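Side-chain contacts in histidinol-phosphatase (Bordetella pertussis, PDB 3FVV), which probably removes the phosphate from L-histidinol phosphate to give L-histidinol, the direct precursor of histidine, as a magnesium-dependent hydrolase of the HAD-like superfamily: residues 23-28 with 66-71; 82-87 with 119-124; 88-93 with 126-131; 110-115 with 165-170; 13-18 with 98-103. One frame throughout, in Å; residues are numbered along the deposited sequence.

Contact 1 joins helices 20-30 and 58-70 of a helical insertion. Contacts 2 and 3, about 9 Å apart centre to centre, join helix 74-89 and the residues after it to core helix 119-128, and Trp24 of contact 1 packs on Val121 of contact 2. Contacts 4 and 5 lie in the core: contact 5, about 9 Å from contact 3 centre to centre, ties the loop after strand 5-9 to helix 95-106, and contact 4 sets strand 110-115 against helix 158-170, about 26 Å from contact 1 centre to centre. Between strands 5-9 and 110-115 the chain forms helices and no strand, as in the C1 caps of HAD phosphatases.

Contact 1. Residues 23-28 with 66-71; sequences QWADFL and LGLLAA
Leu68 points from helix 58-70 toward helix 20-30 and meets two side chains one turn apart, Ala25 and Leu28. Its CG stands anti to the carbonyl carbon (chi1 -66°) and the second torsion is extended, which carries CD1 forward until it lies 3.7 Å from Ala25 CB. Further back on the same side chain, Leu68 CB is 4.1 Å from Leu28 CD1. Leu28 thus reaches the root of Leu68 while Ala25 receives its end. The two helix segments run in roughly the same direction, 38° apart, with axes 11.0 Å from each other at closest approach. Both belong to the helical insertion that follows the first strand of this HAD-like fold, where helix 20-30 also packs on helix 74-89. Trp24 differs, its CG anti to the backbone N (chi1 172°), and this brings the indole edge that carries NE1 and CZ2 toward Leu69. Leu69 CD2 comes to that edge, near the ring plane, 3.8 Å from Trp24 NE1 and 4.0 Å from Trp24 CZ2; the two side chains cross at about a right angle. One face of the indole is covered within its own helix by Leu28 CD1, 3.6 Å above the plane and offset toward the rim, and Phe84 meets the ring edge-to-face.

Contact 2. Residues 82-87 with 119-124; sequences EEFMRD and SFVTAP
Met85 and Pro124 make the more superficial of two apolar touches between helix 74-89 and helix 119-128. The methionine keeps CG on its backbone N side (chi1 -78°) and then bends at both chi2 and chi3, folding its terminal methyl toward the proline. Met85 CE lies 4.2 Å from Pro124 CB and closer still, at 3.7 Å, to Pro124 O, so the methyl rests against backbone as well as ring. The backbones stay apart: the nearest CA atoms, those of Met85 and Pro124, are separated by 8.1 Å, a gap bridged by side chains.

The second apolar touch is aromatic to aliphatic and lies deeper. Phe84 CE2 is 4.3 Å from Val121 CG1, the methyl approaching the ring obliquely. His81, edge-to-face with Phe84, and helix 20-30, through Trp24 on Val121, also border the site. Here helix 74-89 of the helical insertion, probably a C1 cap, meets helix 119-128 of the alpha/beta core.

Among the polar groups, Glu83 OE1 forms a salt bridge with Arg33, and Ser119 OG bonds to Asp138. With apolar carbons supplying the side-chain touches, this interface holds by shape and exclusion of water, which impose little directional constraint.

Contact 3. Residues 88-93 with 126-131; sequences VIRPSL and ARAFGV
Ala128, on the last turn of helix 119-128, meets Arg90 and Leu93, which lie near the C-terminal end of helix 74-89 and beyond. Its CB sits 3.4 Å from Arg90 NH1 and 4.1 Å from Arg90 CZ, and these guanidinium atoms meet the methyl obliquely. Arg90 gets there by swinging CG away from its carbonyl carbon (chi1 -77°) and bending at chi2, after which the chain reaches across to the neighbouring helix. From its other partner, Leu93, the same methyl of Ala128 receives CD2 at a looser 4.4 Å.

Phe129 follows, and its ring swings toward the first segment: Phe129 CZ is 4.4 Å from Leu93 CG, an oblique approach. Leu93 thus touches both Ala128 and Phe129. The aromatic ring continues inward to Leu15 and to Ala97, Val98 and Val101 of helix 95-106, linking this contact to the core.

Gly130 then turns the chain with a positive phi of 76°; Gly130 N bonds back to Arg127 O at 3.0 Å, and Val131 N closes on Ala126 O at 3.0 Å. On the facing segment Ser92 secures the other turn, its OG donating to Ile89 O in the carbonyl plane on a lone pair (2.7 Å), while Ser92 N uses that same oxygen. Two helix ends are therefore packed side by side, and helix 119-128 finishes in a Schellman motif before the chain runs on into strand 133-142.

Contact 4. Residues 110-115 with 165-170; sequences LCALVT and NQWLAG. With SO4 (sulfate ion), chain C.
Trp167 projects from helix 158-170 toward strand 110-115, and the outer corner of its six-membered ring settles beside two strand residues. Trp167 CH2 lies 3.7 Å from Leu110 CD2 and 3.8 Å from Ala112 CB, both approaching the ring obliquely. The small methyl of Ala112 forms the shallow place that accepts the broad indole, while Leu110 is the bump beside it. CG of Trp167 stands anti to the backbone N (chi1 161°), sending the ring out to the sheet, and Leu110 comes to meet it from the opposite direction. Leu110 CD2 also touches Leu168 CD2 at 4.0 Å, the two leucines sliding past each other, and so closes a three-way cluster with Trp167 CH2 and Leu168 CD2. Side chains fill the distance between the elements, whose axes approach to 11.8 Å at 145°.

Leu6, His133 and Ile135 of adjoining strands also line the site, the usual helix-on-sheet layer of an alpha/beta HAD fold. At the strand's C-terminal end Thr115 OG1 donates to O1 of a sulfate (2.9 Å), probably from the crystallisation liquor. Chemically the strand is divided: apolar packing fixes one end against the helix, while the other contributes the Thr115 hydroxyl to an anion site completed by neighbouring loops and Lys160, where sulfate may mimic the substrate phosphate.

Contact 5. Residues 13-18 with 98-103; sequences HTLLPL and VDVVRG
Leu15 contributes the greatest buried surface here, and both of its methyl groups press on helix 95-106. Leu15 CD1 comes to 3.6 Å from Val101 CG2, and Leu15 CD2 is 3.8 Å from that same valine methyl, so the fork of the leucine straddles one branch of Val101. The two side chains cross at about a right angle. A chi1 of -71°, which sets CG opposite the carbonyl carbon, and an extended second torsion carry Leu15 out from the loop until its end reaches the helix, although its first bond does not aim there.

Val101 is the second main partner. Its CG2, the branch that meets the leucine, lies on the backbone N side of the valine. The nearest CA atoms of the segments, those of Leu15 and Val98, are 7.7 Å apart, so side chains span the gap. The loop containing Leu15 follows strand 5-9 and carries the end of the DxDxT motif of HAD phosphatases, a pattern that Asp10 and Thr14 fit; Thr14 OG1 hydrogen-bonds to Asp10 within it. Helix 95-106 precedes strand 110-115, which pairs in parallel with strand 5-9, and it lies against the sheet.

Val100 supplies the third and smaller touch, its CG1 3.9 Å from Leu15 CD2. Both Leu15 and Val100 also pack on Phe9, at the end of the first strand, and Val100 reaches Tyr184 of strand 180-185.

Contact 1. Residues 23-28 with 66-71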
# COMPACT_ATOMS: atom_id res chain seq x y z
N GLN A 23 -0.85 8.35 -8.20
CA GLN A 23 -0.02 8.37 -9.44
C GLN A 23 -0.63 7.44 -10.52
O GLN A 23 -0.67 7.77 -11.70
CB GLN A 23 1.41 7.98 -9.15
CG GLN A 23 2.11 8.94 -8.25
CD GLN A 23 2.23 10.30 -8.93
OE1 GLN A 23 2.35 10.41 -10.16
NE2 GLN A 23 2.21 11.33 -8.13
N TRP A 24 -1.19 6.32 -10.09
CA TRP A 24 -1.89 5.48 -11.04
C TRP A 24 -3.12 6.15 -11.66
O TRP A 24 -3.28 6.07 -12.88
CB TRP A 24 -2.23 4.15 -10.38
CG TRP A 24 -3.13 3.19 -11.12
CD1 TRP A 24 -4.38 2.86 -10.72
CD2 TRP A 24 -2.91 2.49 -12.38
NE1 TRP A 24 -4.92 1.95 -11.59
CE2 TRP A 24 -4.06 1.71 -12.62
CE3 TRP A 24 -1.87 2.41 -13.28
CZ2 TRP A 24 -4.19 0.85 -13.71
CZ3 TRP A 24 -1.99 1.56 -14.36
CH2 TRP A 24 -3.15 0.78 -14.56
N ALA A 25 -3.97 6.79 -10.83
CA ALA A 25 -5.12 7.56 -11.33
C ALA A 25 -4.66 8.64 -12.28
O ALA A 25 -5.22 8.85 -13.39
CB ALA A 25 -5.88 8.21 -10.16
N ASP A 26 -3.62 9.34 -11.86
CA ASP A 26 -3.11 10.43 -12.65
C ASP A 26 -2.48 9.92 -13.93
O ASP A 26 -2.59 10.56 -14.97
CB ASP A 26 -2.07 11.22 -11.86
CG ASP A 26 -1.64 12.46 -12.59
OD1 ASP A 26 -2.52 13.26 -12.95
OD2 ASP A 26 -0.44 12.60 -12.84
N PHE A 27 -1.84 8.75 -13.87
CA PHE A 27 -1.25 8.13 -15.04
C PHE A 27 -2.34 7.77 -16.07
O PHE A 27 -2.19 8.03 -17.27
CB PHE A 27 -0.44 6.91 -14.64
CG PHE A 27 -0.11 5.99 -15.78
CD1 PHE A 27 1.07 6.15 -16.49
CD2 PHE A 27 -0.94 4.95 -16.11
CE1 PHE A 27 1.39 5.33 -17.50
CE2 PHE A 27 -0.61 4.13 -17.15
CZ PHE A 27 0.55 4.32 -17.84
N LEU A 28 -3.43 7.18 -15.60
CA LEU A 28 -4.55 6.86 -16.51
C LEU A 28 -5.18 8.14 -17.07
O LEU A 28 -5.47 8.22 -18.29
CB LEU A 28 -5.61 5.99 -15.81
CG LEU A 28 -5.18 4.59 -15.35
CD1 LEU A 28 -6.26 4.01 -14.47
CD2 LEU A 28 -4.93 3.69 -16.52
N LEU A 66 -11.20 1.97 -7.63
CA LEU A 66 -11.51 0.68 -8.26
C LEU A 66 -12.36 0.87 -9.48
O LEU A 66 -12.34 0.02 -10.40
CB LEU A 66 -12.19 -0.30 -7.30
CG LEU A 66 -11.39 -0.61 -6.04
CD1 LEU A 66 -12.12 -1.57 -5.15
CD2 LEU A 66 -10.04 -1.19 -6.39
N GLY A 67 -13.12 1.96 -9.49
CA GLY A 67 -13.96 2.27 -10.62
C GLY A 67 -13.08 2.56 -11.81
O GLY A 67 -13.49 2.35 -12.94
N LEU A 68 -11.85 3.01 -11.58
CA LEU A 68 -10.93 3.17 -12.70
C LEU A 68 -10.59 1.83 -13.41
O LEU A 68 -10.35 1.79 -14.60
CB LEU A 68 -9.66 3.86 -12.23
CG LEU A 68 -9.89 5.31 -11.77
CD1 LEU A 68 -8.64 5.89 -11.12
CD2 LEU A 68 -10.34 6.11 -12.96
N LEU A 69 -10.55 0.75 -12.64
CA LEU A 69 -10.31 -0.60 -13.16
C LEU A 69 -11.52 -1.20 -13.89
O LEU A 69 -11.37 -1.95 -14.89
CB LEU A 69 -9.89 -1.49 -12.00
CG LEU A 69 -8.65 -1.11 -11.15
CD1 LEU A 69 -8.46 -2.23 -10.09
CD2 LEU A 69 -7.35 -0.90 -11.95
N ALA A 70 -12.71 -0.84 -13.41
CA ALA A 70 -13.98 -1.33 -13.93
C ALA A 70 -14.22 -0.85 -15.35
O ALA A 70 -14.96 -1.47 -16.11
CB ALA A 70 -15.18 -0.92 -12.94
N ALA A 71 -13.56 0.22 -15.76
CA ALA A 71 -13.81 0.84 -17.07
C ALA A 71 -13.09 0.14 -18.24
O ALA A 71 -13.25 0.53 -19.38
CB ALA A 71 -13.51 2.39 -16.99

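Contact 2. Residues 82-87 with 119-124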
# COMPACT_ATOMS: atom_id res chain seq x y z
N GLU A 82 2.12 -2.15 -16.85
CA GLU A 82 3.54 -2.29 -17.16
C GLU A 82 4.17 -0.99 -17.58
O GLU A 82 5.24 -0.66 -17.18
CB GLU A 82 3.81 -3.34 -18.26
CG GLU A 82 3.39 -4.74 -17.91
CD GLU A 82 3.33 -5.68 -19.13
OE1 GLU A 82 3.82 -5.30 -20.21
OE2 GLU A 82 2.74 -6.78 -19.02
N GLU A 83 3.48 -0.19 -18.36
CA GLU A 83 4.01 1.09 -18.73
C GLU A 83 4.16 1.99 -17.49
O GLU A 83 5.10 2.73 -17.39
CB GLU A 83 3.05 1.72 -19.77
CG GLU A 83 3.40 3.14 -20.18
CD GLU A 83 2.25 3.76 -21.05
OE1 GLU A 83 1.53 2.97 -21.73
OE2 GLU A 83 2.02 5.00 -20.97
N PHE A 84 3.17 1.95 -16.60
CA PHE A 84 3.18 2.64 -15.32
C PHE A 84 4.38 2.21 -14.48
O PHE A 84 5.02 3.04 -13.85
CB PHE A 84 1.87 2.34 -14.59
CG PHE A 84 1.76 2.90 -13.18
CD1 PHE A 84 1.76 4.27 -12.95
CD2 PHE A 84 1.59 2.06 -12.13
CE1 PHE A 84 1.63 4.81 -11.71
CE2 PHE A 84 1.45 2.58 -10.79
CZ PHE A 84 1.45 3.95 -10.59
N MET A 85 4.65 0.92 -14.47
CA MET A 85 5.78 0.44 -13.67
C MET A 85 7.05 1.01 -14.24
O MET A 85 7.86 1.56 -13.50
CB MET A 85 5.90 -1.09 -13.67
CG MET A 85 4.93 -1.78 -12.75
SD MET A 85 5.13 -1.46 -10.96
CE MET A 85 6.67 -2.41 -10.74
N ARG A 86 7.18 0.95 -15.57
CA ARG A 86 8.41 1.39 -16.26
C ARG A 86 8.67 2.90 -16.14
O ARG A 86 9.82 3.33 -16.05
CB ARG A 86 8.28 0.98 -17.74
CG ARG A 86 9.23 1.56 -18.69
CD ARG A 86 8.94 1.15 -20.24
NE ARG A 86 8.58 -0.26 -20.25
CZ ARG A 86 7.37 -0.78 -20.52
NH1 ARG A 86 6.35 -0.05 -20.98
NH2 ARG A 86 7.21 -2.07 -20.39
N ASP A 87 7.61 3.71 -16.19
CA ASP A 87 7.73 5.18 -16.37
C ASP A 87 7.53 5.92 -15.05
O ASP A 87 8.02 7.01 -14.88
CB ASP A 87 6.69 5.73 -17.38
CG ASP A 87 6.95 5.27 -18.79
OD1 ASP A 87 8.02 4.68 -18.98
OD2 ASP A 87 6.12 5.49 -19.70
N SER A 119 -4.56 -4.32 -4.70
CA SER A 119 -3.67 -5.39 -5.10
C SER A 119 -3.41 -5.51 -6.64
O SER A 119 -2.34 -5.94 -7.03
CB SER A 119 -4.11 -6.75 -4.52
OG SER A 119 -5.39 -7.09 -4.99
N PHE A 120 -4.31 -5.06 -7.50
CA PHE A 120 -3.98 -4.98 -8.90
C PHE A 120 -2.81 -4.01 -9.14
O PHE A 120 -1.88 -4.30 -9.88
CB PHE A 120 -5.17 -4.57 -9.80
CG PHE A 120 -4.76 -4.41 -11.23
CD1 PHE A 120 -4.57 -5.52 -12.03
CD2 PHE A 120 -4.42 -3.17 -11.73
CE1 PHE A 120 -4.11 -5.38 -13.35
CE2 PHE A 120 -3.95 -3.05 -13.05
CZ PHE A 120 -3.81 -4.15 -13.82
N VAL A 121 -2.89 -2.86 -8.53
CA VAL A 121 -1.86 -1.84 -8.65
C VAL A 121 -0.58 -2.22 -7.93
O VAL A 121 0.48 -1.92 -8.41
CB VAL A 121 -2.39 -0.43 -8.15
CG1 VAL A 121 -1.25 0.61 -8.06
CG2 VAL A 121 -3.52 0.04 -9.09
N THR A 122 -0.65 -2.94 -6.82
CA THR A 122 0.54 -3.15 -6.00
C THR A 122 1.22 -4.51 -6.10
O THR A 122 2.32 -4.65 -5.65
CB THR A 122 0.25 -2.87 -4.51
OG1 THR A 122 -0.95 -3.54 -4.10
CG2 THR A 122 0.07 -1.33 -4.28
N ALA A 123 0.54 -5.51 -6.64
CA ALA A 123 1.16 -6.85 -6.80
C ALA A 123 2.53 -6.81 -7.49
O ALA A 123 3.49 -7.35 -6.96
CB ALA A 123 0.19 -7.85 -7.46
N PRO A 124 2.67 -6.13 -8.62
CA PRO A 124 4.01 -6.11 -9.28
C PRO A 124 5.06 -5.28 -8.51
O PRO A 124 6.22 -5.44 -8.71
CB PRO A 124 3.76 -5.45 -10.66
CG PRO A 124 2.28 -5.74 -10.90
CD PRO A 124 1.62 -5.64 -9.52

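Contact 3. Residues 88-93 with 126-131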
# COMPACT_ATOMS: atom_id res chain seq x y z
N VAL A 88 6.79 5.33 -14.12
CA VAL A 88 6.54 5.99 -12.84
C VAL A 88 7.15 5.25 -11.64
O VAL A 88 7.90 5.80 -10.87
CB VAL A 88 5.02 6.16 -12.62
CG1 VAL A 88 4.74 6.92 -11.26
CG2 VAL A 88 4.41 6.89 -13.78
N ILE A 89 6.83 3.98 -11.46
CA ILE A 89 7.23 3.35 -10.23
C ILE A 89 8.73 3.06 -10.22
O ILE A 89 9.45 3.50 -9.31
CB ILE A 89 6.40 2.08 -9.93
CG1 ILE A 89 4.90 2.44 -9.78
CG2 ILE A 89 6.91 1.39 -8.67
CD1 ILE A 89 4.53 3.37 -8.59
N ARG A 90 9.20 2.31 -11.21
CA ARG A 90 10.60 1.87 -11.21
C ARG A 90 11.62 2.97 -10.98
O ARG A 90 12.51 2.80 -10.17
CB ARG A 90 10.99 1.15 -12.49
CG ARG A 90 10.51 -0.18 -12.52
CD ARG A 90 11.55 -1.20 -12.98
NE ARG A 90 11.07 -2.47 -12.46
CZ ARG A 90 11.61 -3.13 -11.44
NH1 ARG A 90 11.07 -4.26 -11.06
NH2 ARG A 90 12.69 -2.69 -10.80
N PRO A 91 11.50 4.08 -11.67
CA PRO A 91 12.50 5.10 -11.43
C PRO A 91 12.40 5.76 -10.06
O PRO A 91 13.24 6.57 -9.75
CB PRO A 91 12.22 6.16 -12.49
CG PRO A 91 11.39 5.46 -13.55
CD PRO A 91 10.58 4.44 -12.77
N SER A 92 11.36 5.50 -9.28
CA SER A 92 11.29 6.05 -7.94
C SER A 92 11.82 5.05 -6.89
O SER A 92 11.75 5.33 -5.71
CB SER A 92 9.82 6.39 -7.63
OG SER A 92 9.08 5.22 -7.25
N LEU A 93 12.23 3.85 -7.33
CA LEU A 93 12.81 2.90 -6.45
C LEU A 93 14.19 3.39 -6.00
O LEU A 93 15.01 3.77 -6.84
CB LEU A 93 12.97 1.56 -7.15
CG LEU A 93 12.00 0.48 -6.73
CD1 LEU A 93 10.60 0.95 -6.89
CD2 LEU A 93 12.31 -0.75 -7.58
N ALA A 126 5.22 -5.28 -5.03
CA ALA A 126 5.75 -6.26 -4.08
C ALA A 126 6.78 -7.15 -4.72
O ALA A 126 7.89 -7.39 -4.15
CB ALA A 126 4.67 -7.07 -3.43
N ARG A 127 6.46 -7.66 -5.89
CA ARG A 127 7.43 -8.43 -6.65
C ARG A 127 8.72 -7.64 -6.96
O ARG A 127 9.84 -8.20 -6.91
CB ARG A 127 6.79 -8.90 -7.95
CG ARG A 127 7.70 -9.62 -8.92
CD ARG A 127 6.88 -9.96 -10.12
NE ARG A 127 7.66 -10.29 -11.30
CZ ARG A 127 7.83 -11.52 -11.80
NH1 ARG A 127 7.31 -12.61 -11.19
NH2 ARG A 127 8.53 -11.66 -12.91
N ALA A 128 8.61 -6.35 -7.29
CA ALA A 128 9.83 -5.56 -7.55
C ALA A 128 10.76 -5.49 -6.35
O ALA A 128 11.97 -5.32 -6.51
CB ALA A 128 9.49 -4.15 -8.07
N PHE A 129 10.22 -5.65 -5.14
CA PHE A 129 11.03 -5.64 -3.94
C PHE A 129 11.49 -7.02 -3.50
O PHE A 129 12.18 -7.13 -2.52
CB PHE A 129 10.25 -4.98 -2.82
CG PHE A 129 10.31 -3.48 -2.83
CD1 PHE A 129 11.42 -2.83 -2.37
CD2 PHE A 129 9.25 -2.71 -3.33
CE1 PHE A 129 11.47 -1.44 -2.38
CE2 PHE A 129 9.29 -1.35 -3.36
CZ PHE A 129 10.40 -0.70 -2.86
N GLY A 130 11.08 -8.08 -4.22
CA GLY A 130 11.35 -9.45 -3.79
C GLY A 130 10.48 -9.95 -2.66
O GLY A 130 10.82 -10.89 -1.97
N VAL A 131 9.37 -9.27 -2.41
CA VAL A 131 8.52 -9.57 -1.31
C VAL A 131 7.44 -10.49 -1.88
O VAL A 131 6.83 -10.16 -2.91
CB VAL A 131 7.92 -8.29 -0.72
CG1 VAL A 131 6.75 -8.65 0.22
CG2 VAL A 131 9.03 -7.49 0.03

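Contact 4. Residues 110-115 with 165-170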
# COMPACT_ATOMS: atom_id res chain seq x y z
N LEU A 110 10.01 -13.37 7.70
CA LEU A 110 8.80 -13.47 6.86
C LEU A 110 8.38 -12.04 6.48
O LEU A 110 8.03 -11.29 7.35
CB LEU A 110 7.67 -14.19 7.61
CG LEU A 110 6.33 -14.26 6.87
CD1 LEU A 110 6.54 -14.94 5.51
CD2 LEU A 110 5.21 -14.93 7.74
N CYS A 111 8.39 -11.69 5.21
CA CYS A 111 8.17 -10.29 4.76
C CYS A 111 6.90 -10.14 3.91
O CYS A 111 6.62 -10.96 3.05
CB CYS A 111 9.35 -9.80 3.91
SG CYS A 111 10.89 -9.79 4.84
N ALA A 112 6.15 -9.05 4.17
CA ALA A 112 4.90 -8.74 3.51
C ALA A 112 4.81 -7.23 3.33
O ALA A 112 5.23 -6.42 4.23
CB ALA A 112 3.69 -9.23 4.36
N LEU A 113 4.23 -6.85 2.20
CA LEU A 113 3.82 -5.50 1.91
C LEU A 113 2.34 -5.34 2.33
O LEU A 113 1.48 -6.15 1.92
CB LEU A 113 4.05 -5.20 0.43
CG LEU A 113 4.01 -3.77 -0.11
CD1 LEU A 113 5.15 -2.89 0.37
CD2 LEU A 113 4.03 -3.80 -1.68
N VAL A 114 2.09 -4.34 3.19
CA VAL A 114 0.75 -4.10 3.71
C VAL A 114 0.29 -2.70 3.34
O VAL A 114 0.78 -1.70 3.92
CB VAL A 114 0.70 -4.28 5.26
CG1 VAL A 114 -0.78 -4.39 5.71
CG2 VAL A 114 1.50 -5.51 5.70
N THR A 115 -0.65 -2.62 2.40
CA THR A 115 -0.96 -1.36 1.74
C THR A 115 -2.44 -1.21 1.38
O THR A 115 -3.08 -2.16 0.95
CB THR A 115 -0.08 -1.23 0.45
OG1 THR A 115 -0.44 -0.05 -0.27
CG2 THR A 115 -0.26 -2.44 -0.45
N ASN A 165 -3.67 -10.37 10.57
CA ASN A 165 -3.95 -11.55 11.43
C ASN A 165 -4.62 -12.70 10.62
O ASN A 165 -4.25 -13.90 10.75
CB ASN A 165 -4.71 -11.18 12.70
CG ASN A 165 -3.88 -10.31 13.67
OD1 ASN A 165 -4.39 -9.31 14.25
ND2 ASN A 165 -2.63 -10.68 13.86
N GLN A 166 -5.51 -12.32 9.70
CA GLN A 166 -6.13 -13.33 8.83
C GLN A 166 -5.10 -14.02 7.97
O GLN A 166 -5.13 -15.21 7.86
CB GLN A 166 -7.25 -12.75 7.98
CG GLN A 166 -8.35 -12.22 8.82
CD GLN A 166 -9.42 -11.50 8.07
OE1 GLN A 166 -9.17 -10.73 7.12
NE2 GLN A 166 -10.68 -11.70 8.53
N TRP A 167 -4.15 -13.26 7.39
CA TRP A 167 -3.11 -13.86 6.56
C TRP A 167 -2.20 -14.85 7.32
O TRP A 167 -1.93 -15.96 6.86
CB TRP A 167 -2.33 -12.74 5.87
CG TRP A 167 -1.02 -13.11 5.37
CD1 TRP A 167 -0.74 -13.89 4.30
CD2 TRP A 167 0.22 -12.68 5.90
NE1 TRP A 167 0.63 -13.99 4.13
CE2 TRP A 167 1.24 -13.25 5.10
CE3 TRP A 167 0.58 -11.89 6.98
CZ2 TRP A 167 2.58 -13.06 5.36
CZ3 TRP A 167 1.93 -11.69 7.22
CH2 TRP A 167 2.91 -12.29 6.42
N LEU A 168 -1.74 -14.47 8.49
CA LEU A 168 -0.89 -15.35 9.26
C LEU A 168 -1.64 -16.67 9.56
O LEU A 168 -1.08 -17.76 9.44
CB LEU A 168 -0.44 -14.66 10.56
CG LEU A 168 0.55 -13.51 10.34
CD1 LEU A 168 0.66 -12.61 11.56
CD2 LEU A 168 1.94 -14.01 9.87
N ALA A 169 -2.90 -16.57 9.95
CA ALA A 169 -3.66 -17.79 10.32
C ALA A 169 -3.82 -18.71 9.08
O ALA A 169 -3.65 -19.92 9.16
CB ALA A 169 -5.00 -17.39 10.88
N GLY A 170 -4.13 -18.12 7.94
CA GLY A 170 -4.04 -18.85 6.66
C GLY A 170 -2.74 -19.66 6.45
O GLY A 170 -2.73 -20.70 5.83
S SO4 C . -0.48 2.79 1.89
O1 SO4 C . 0.70 1.99 1.38
O2 SO4 C . -1.43 1.97 2.74
O3 SO4 C . 0.10 3.95 2.54
O4 SO4 C . -1.30 3.28 0.77

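Contact 5. Residues 13-18 with 98-103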
# COMPACT_ATOMS: atom_id res chain seq x y z
N HIS A 13 4.81 6.27 0.28
CA HIS A 13 5.60 7.22 1.08
C HIS A 13 6.47 6.54 2.10
O HIS A 13 7.18 7.20 2.83
CB HIS A 13 4.72 8.25 1.77
CG HIS A 13 3.94 9.07 0.79
ND1 HIS A 13 4.56 9.93 -0.08
CD2 HIS A 13 2.62 9.11 0.51
CE1 HIS A 13 3.64 10.50 -0.85
NE2 HIS A 13 2.46 10.03 -0.51
N THR A 14 6.45 5.22 2.16
CA THR A 14 7.34 4.45 3.05
C THR A 14 8.42 3.82 2.19
O THR A 14 9.57 4.14 2.33
CB THR A 14 6.53 3.35 3.80
OG1 THR A 14 5.64 4.00 4.71
CG2 THR A 14 7.45 2.37 4.58
N LEU A 15 8.04 2.92 1.29
CA LEU A 15 9.01 2.31 0.40
C LEU A 15 9.15 3.08 -0.90
O LEU A 15 10.17 2.96 -1.55
CB LEU A 15 8.70 0.83 0.16
CG LEU A 15 8.91 -0.17 1.33
CD1 LEU A 15 8.68 -1.58 0.82
CD2 LEU A 15 10.32 -0.03 1.95
N LEU A 16 8.16 3.92 -1.28
CA LEU A 16 8.23 4.71 -2.50
C LEU A 16 8.02 6.18 -2.13
O LEU A 16 7.22 6.49 -1.24
CB LEU A 16 7.16 4.28 -3.51
CG LEU A 16 7.15 2.84 -4.02
CD1 LEU A 16 5.86 2.65 -4.82
CD2 LEU A 16 8.37 2.61 -4.81
N PRO A 17 8.75 7.09 -2.79
CA PRO A 17 8.63 8.51 -2.48
C PRO A 17 7.42 9.10 -3.18
O PRO A 17 7.46 10.20 -3.59
CB PRO A 17 9.93 9.09 -3.04
CG PRO A 17 10.31 8.19 -4.16
CD PRO A 17 9.83 6.83 -3.76
N LEU A 18 6.33 8.36 -3.29
CA LEU A 18 5.15 8.86 -3.92
C LEU A 18 3.96 8.02 -3.42
O LEU A 18 4.12 7.02 -2.69
CB LEU A 18 5.32 8.79 -5.45
CG LEU A 18 5.81 7.44 -6.08
CD1 LEU A 18 4.67 6.46 -6.18
CD2 LEU A 18 6.53 7.61 -7.44
N VAL A 98 15.04 -0.35 -1.09
CA VAL A 98 15.34 -1.73 -1.45
C VAL A 98 16.10 -2.42 -0.33
O VAL A 98 15.79 -3.58 0.01
CB VAL A 98 16.13 -1.84 -2.80
CG1 VAL A 98 16.61 -3.31 -3.05
CG2 VAL A 98 15.26 -1.38 -3.93
N ASP A 99 17.06 -1.69 0.25
CA ASP A 99 17.94 -2.26 1.27
C ASP A 99 17.24 -2.54 2.60
O ASP A 99 17.56 -3.48 3.24
CB ASP A 99 19.14 -1.36 1.51
CG ASP A 99 20.26 -1.58 0.51
OD1 ASP A 99 20.25 -2.60 -0.16
OD2 ASP A 99 21.23 -0.80 0.48
N VAL A 100 16.25 -1.71 2.99
CA VAL A 100 15.46 -1.97 4.20
C VAL A 100 14.73 -3.30 4.05
O VAL A 100 14.78 -4.18 4.96
CB VAL A 100 14.58 -0.71 4.56
CG1 VAL A 100 13.11 -0.96 4.57
CG2 VAL A 100 14.97 -0.21 5.91
N VAL A 101 14.14 -3.51 2.89
CA VAL A 101 13.52 -4.78 2.60
C VAL A 101 14.52 -5.92 2.53
O VAL A 101 14.39 -6.93 3.20
CB VAL A 101 12.65 -4.70 1.33
CG1 VAL A 101 11.98 -6.03 1.10
CG2 VAL A 101 11.59 -3.59 1.51
N ARG A 102 15.60 -5.72 1.82
CA ARG A 102 16.56 -6.74 1.60
C ARG A 102 17.20 -7.24 2.85
O ARG A 102 17.45 -8.46 2.98
CB ARG A 102 17.59 -6.26 0.61
CG ARG A 102 18.65 -7.22 0.35
CD ARG A 102 19.57 -6.67 -0.75
NE ARG A 102 18.83 -6.33 -1.98
CZ ARG A 102 19.32 -6.45 -3.22
NH1 ARG A 102 20.56 -6.94 -3.44
NH2 ARG A 102 18.56 -6.12 -4.27
N GLY A 103 17.47 -6.33 3.78
CA GLY A 103 18.02 -6.74 5.08
C GLY A 103 17.13 -7.75 5.79
O GLY A 103 17.60 -8.73 6.39